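Local coordinates for transcriptional regulator, MarR family (Neisseria meningitidis serogroup B, PDB 3G3Z), which probably binds DNA as a dimeric transcriptional regulator of the MarR family, at residues Asp21-Gln26 / Thr103-Glu108. Residues are numbered along the deposited sequence; the frame is centred on the assembly and turned at random.
Sequences DKWIGQ and TESAQE
Ser105 and Ala106 meet a single residue of the 21-26 segment, Trp23, whose indole bridges helix 5-25 and helix 93-117. With CG anti to the backbone N (chi1 178°), the indole reaches out from its own helix and brings the six-membered ring up against helix 93-117.

At Ser105 it is the backbone carbonyl that comes nearest the indole. Its O lies at the edge of the ring system, near the ring plane, 3.6 Å from Trp23 CZ2. A water in the plane of the indole donates a hydrogen bond to Ser105 O at 3.0 Å and accepts one from Trp23 NE1 at 2.9 Å. The indole N-H is thus satisfied through a water bridge, which probably limits rotation of the ring. Ser105 OG comes no closer than 4.2 Å to Trp23 CZ2; its chi1 of 48° turns it back along its own helix, where Pro101 O is its main partner. Gln27 OE1 is a further acceptor within bonding range, competing for the one hydroxyl proton, and the NE2 of the same Gln27 is hydrogen-bonded to Trp23 O.

One residue on, Ala106 supplies the apolar half of the contact. Trp23 CH2 lies 3.5 Å from Ala106 CA and 3.6 Å from Ala106 CB, an oblique approach in which the small methyl lets the indole come close to the helix backbone. Ala106 also touches Tyr38 of helix 31-43, while Trp23 stacks with Phe109, a turn further along helix 93-117, and packs on Ile140 of the second subunit.

A tryptophan bridging the N-terminal helix and the long helix 93-117, beside the partner subunit, places this contact within the helical dimerisation region of the MarR fold, next to the winged helix-turn-helix.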
ATOM      1  N   ASP A  21      -7.057  -0.925   3.391  1.00 18.75           N
ATOM      2  CA  ASP A  21      -7.920  -1.509   2.375  1.00 19.68           C
ATOM      3  C   ASP A  21      -8.924  -2.498   2.956  1.00 19.40           C
ATOM      4  O   ASP A  21     -10.051  -2.590   2.482  1.00 21.43           O
ATOM      5  CB  ASP A  21      -7.095  -2.204   1.292  1.00 23.22           C
ATOM      6  CG  ASP A  21      -6.647  -1.255   0.205  1.00 29.93           C
ATOM      7  OD1 ASP A  21      -5.872  -1.684  -0.676  1.00 36.68           O
ATOM      8  OD2 ASP A  21      -7.066  -0.078   0.226  1.00 34.71           O
ATOM      9  N   LYS A  22      -8.510  -3.233   3.981  1.00 18.35           N
ATOM     10  CA  LYS A  22      -9.385  -4.184   4.660  1.00 18.64           C
ATOM     11  C   LYS A  22     -10.519  -3.444   5.372  1.00 18.44           C
ATOM     12  O   LYS A  22     -11.684  -3.837   5.263  1.00 17.48           O
ATOM     13  CB  LYS A  22      -8.581  -5.020   5.648  1.00 20.74           C
ATOM     14  CG  LYS A  22      -9.364  -6.106   6.354  1.00 25.30           C
ATOM     15  CD  LYS A  22      -8.489  -6.784   7.404  1.00 29.55           C
ATOM     16  CE  LYS A  22      -7.587  -7.830   6.778  1.00 32.17           C
ATOM     17  NZ  LYS A  22      -6.578  -8.321   7.752  1.00 35.47           N
ATOM     18  N   TRP A  23     -10.183  -2.364   6.077  1.00 16.92           N
ATOM     19  CA  TRP A  23     -11.204  -1.537   6.712  1.00 18.41           C
ATOM     20  C   TRP A  23     -12.211  -1.012   5.678  1.00 16.61           C
ATOM     21  O   TRP A  23     -13.418  -1.104   5.888  1.00 18.82           O
ATOM     22  CB  TRP A  23     -10.595  -0.369   7.497  1.00 16.88           C
ATOM     23  CG  TRP A  23     -11.654   0.475   8.072  1.00 15.17           C
ATOM     24  CD1 TRP A  23     -12.337   0.256   9.235  1.00 15.52           C
ATOM     25  CD2 TRP A  23     -12.224   1.653   7.488  1.00 15.07           C
ATOM     26  NE1 TRP A  23     -13.273   1.241   9.425  1.00 14.28           N
ATOM     27  CE2 TRP A  23     -13.231   2.106   8.363  1.00 14.75           C
ATOM     28  CE3 TRP A  23     -11.980   2.370   6.311  1.00 12.95           C
ATOM     29  CZ2 TRP A  23     -13.990   3.247   8.099  1.00 15.35           C
ATOM     30  CZ3 TRP A  23     -12.730   3.500   6.053  1.00 11.25           C
ATOM     31  CH2 TRP A  23     -13.719   3.928   6.938  1.00 11.28           C
ATOM     32  N   ILE A  24     -11.709  -0.467   4.572  1.00 15.98           N
ATOM     33  CA  ILE A  24     -12.559   0.017   3.487  1.00 14.41           C
ATOM     34  C   ILE A  24     -13.504  -1.094   3.025  1.00 16.02           C
ATOM     35  O   ILE A  24     -14.695  -0.849   2.795  1.00 12.67           O
ATOM     36  CB  ILE A  24     -11.732   0.546   2.274  1.00 13.67           C
ATOM     37  CG1 ILE A  24     -10.988   1.838   2.645  1.00 12.82           C
ATOM     38  CG2 ILE A  24     -12.637   0.783   1.077  1.00 11.65           C
ATOM     39  CD1 ILE A  24     -10.087   2.438   1.529  1.00  6.76           C
ATOM     40  N   GLY A  25     -12.969  -2.312   2.911  1.00 15.86           N
ATOM     41  CA  GLY A  25     -13.744  -3.462   2.442  1.00 17.94           C
ATOM     42  C   GLY A  25     -14.862  -3.831   3.401  1.00 18.21           C
ATOM     43  O   GLY A  25     -15.894  -4.350   2.981  1.00 18.11           O
ATOM     44  N   GLN A  26     -14.647  -3.556   4.691  1.00 19.84           N
ATOM     45  CA  GLN A  26     -15.647  -3.796   5.738  1.00 18.97           C
ATOM     46  C   GLN A  26     -16.800  -2.799   5.700  1.00 18.32           C
ATOM     47  O   GLN A  26     -17.795  -2.975   6.421  1.00 19.72           O
ATOM     48  CB  GLN A  26     -15.009  -3.825   7.140  1.00 17.83           C
ATOM     49  CG  GLN A  26     -14.024  -4.982   7.368  1.00 16.82           C
ATOM     50  CD  GLN A  26     -14.631  -6.350   7.082  1.00 21.12           C
ATOM     51  OE1 GLN A  26     -15.456  -6.857   7.845  1.00 22.37           O
ATOM     52  NE2 GLN A  26     -14.233  -6.947   5.971  1.00 17.55           N
ATOM     53  N   THR A 103     -18.729   8.339   6.127  1.00 20.87           N
ATOM     54  CA  THR A 103     -17.952   9.351   6.848  1.00 22.51           C
ATOM     55  C   THR A 103     -18.013   9.099   8.347  1.00 21.52           C
ATOM     56  O   THR A 103     -17.022   9.286   9.058  1.00 23.46           O
ATOM     57  CB  THR A 103     -18.428  10.774   6.551  1.00 23.47           C
ATOM     58  OG1 THR A 103     -19.814  10.894   6.895  1.00 25.47           O
ATOM     59  CG2 THR A 103     -18.236  11.083   5.078  1.00 22.25           C
ATOM     60  N   GLU A 104     -19.167   8.650   8.823  1.00 20.66           N
ATOM     61  CA  GLU A 104     -19.323   8.392  10.250  1.00 25.19           C
ATOM     62  C   GLU A 104     -18.451   7.238  10.736  1.00 22.33           C
ATOM     63  O   GLU A 104     -17.768   7.365  11.749  1.00 21.84           O
ATOM     64  CB  GLU A 104     -20.790   8.174  10.611  1.00 25.02           C
ATOM     65  CG  GLU A 104     -21.569   9.460  10.677  1.00 33.12           C
ATOM     66  CD  GLU A 104     -23.065   9.226  10.742  1.00 40.83           C
ATOM     67  OE1 GLU A 104     -23.522   8.572  11.706  1.00 44.02           O
ATOM     68  OE2 GLU A 104     -23.781   9.700   9.831  1.00 39.45           O
ATOM     69  N   SER A 105     -18.469   6.120  10.013  1.00 23.31           N
ATOM     70  CA  SER A 105     -17.625   4.977  10.369  1.00 25.68           C
ATOM     71  C   SER A 105     -16.144   5.302  10.230  1.00 23.07           C
ATOM     72  O   SER A 105     -15.334   4.824  11.026  1.00 23.63           O
ATOM     73  CB  SER A 105     -17.978   3.727   9.560  1.00 25.40           C
ATOM     74  OG  SER A 105     -18.072   4.024   8.190  1.00 34.28           O
ATOM     75  N   ALA A 106     -15.802   6.119   9.231  1.00 22.99           N
ATOM     76  CA  ALA A 106     -14.422   6.593   9.046  1.00 21.30           C
ATOM     77  C   ALA A 106     -13.962   7.432  10.222  1.00 19.54           C
ATOM     78  O   ALA A 106     -12.843   7.253  10.714  1.00 18.52           O
ATOM     79  CB  ALA A 106     -14.291   7.379   7.760  1.00 22.95           C
ATOM     80  N   GLN A 107     -14.836   8.333  10.673  1.00 17.31           N
ATOM     81  CA  GLN A 107     -14.550   9.195  11.810  1.00 18.44           C
ATOM     82  C   GLN A 107     -14.474   8.363  13.097  1.00 20.10           C
ATOM     83  O   GLN A 107     -13.635   8.612  13.956  1.00 20.65           O
ATOM     84  CB  GLN A 107     -15.592  10.317  11.917  1.00 18.56           C
ATOM     85  CG  GLN A 107     -15.311  11.340  13.033  1.00 20.88           C
ATOM     86  CD  GLN A 107     -13.962  12.027  12.896  1.00 22.45           C
ATOM     87  OE1 GLN A 107     -13.577  12.463  11.810  1.00 26.38           O
ATOM     88  NE2 GLN A 107     -13.247  12.146  14.005  1.00 25.81           N
ATOM     89  N   GLU A 108     -15.324   7.346  13.198  1.00 20.82           N
ATOM     90  CA  GLU A 108     -15.266   6.419  14.318  1.00 21.76           C
ATOM     91  C   GLU A 108     -13.967   5.607  14.335  1.00 21.46           C
ATOM     92  O   GLU A 108     -13.312   5.508  15.376  1.00 20.93           O
ATOM     93  CB  GLU A 108     -16.474   5.499  14.302  1.00 20.21           C
ATOM     94  CG  GLU A 108     -16.619   4.695  15.560  1.00 30.85           C
ATOM     95  CD  GLU A 108     -17.579   3.544  15.398  1.00 38.14           C
ATOM     96  OE1 GLU A 108     -18.613   3.716  14.709  1.00 43.69           O
ATOM     97  OE2 GLU A 108     -17.295   2.466  15.960  1.00 41.10           O
TER
HETATM   98  O   HOH W   1     -15.126   1.917  11.610  1.00 14.25           O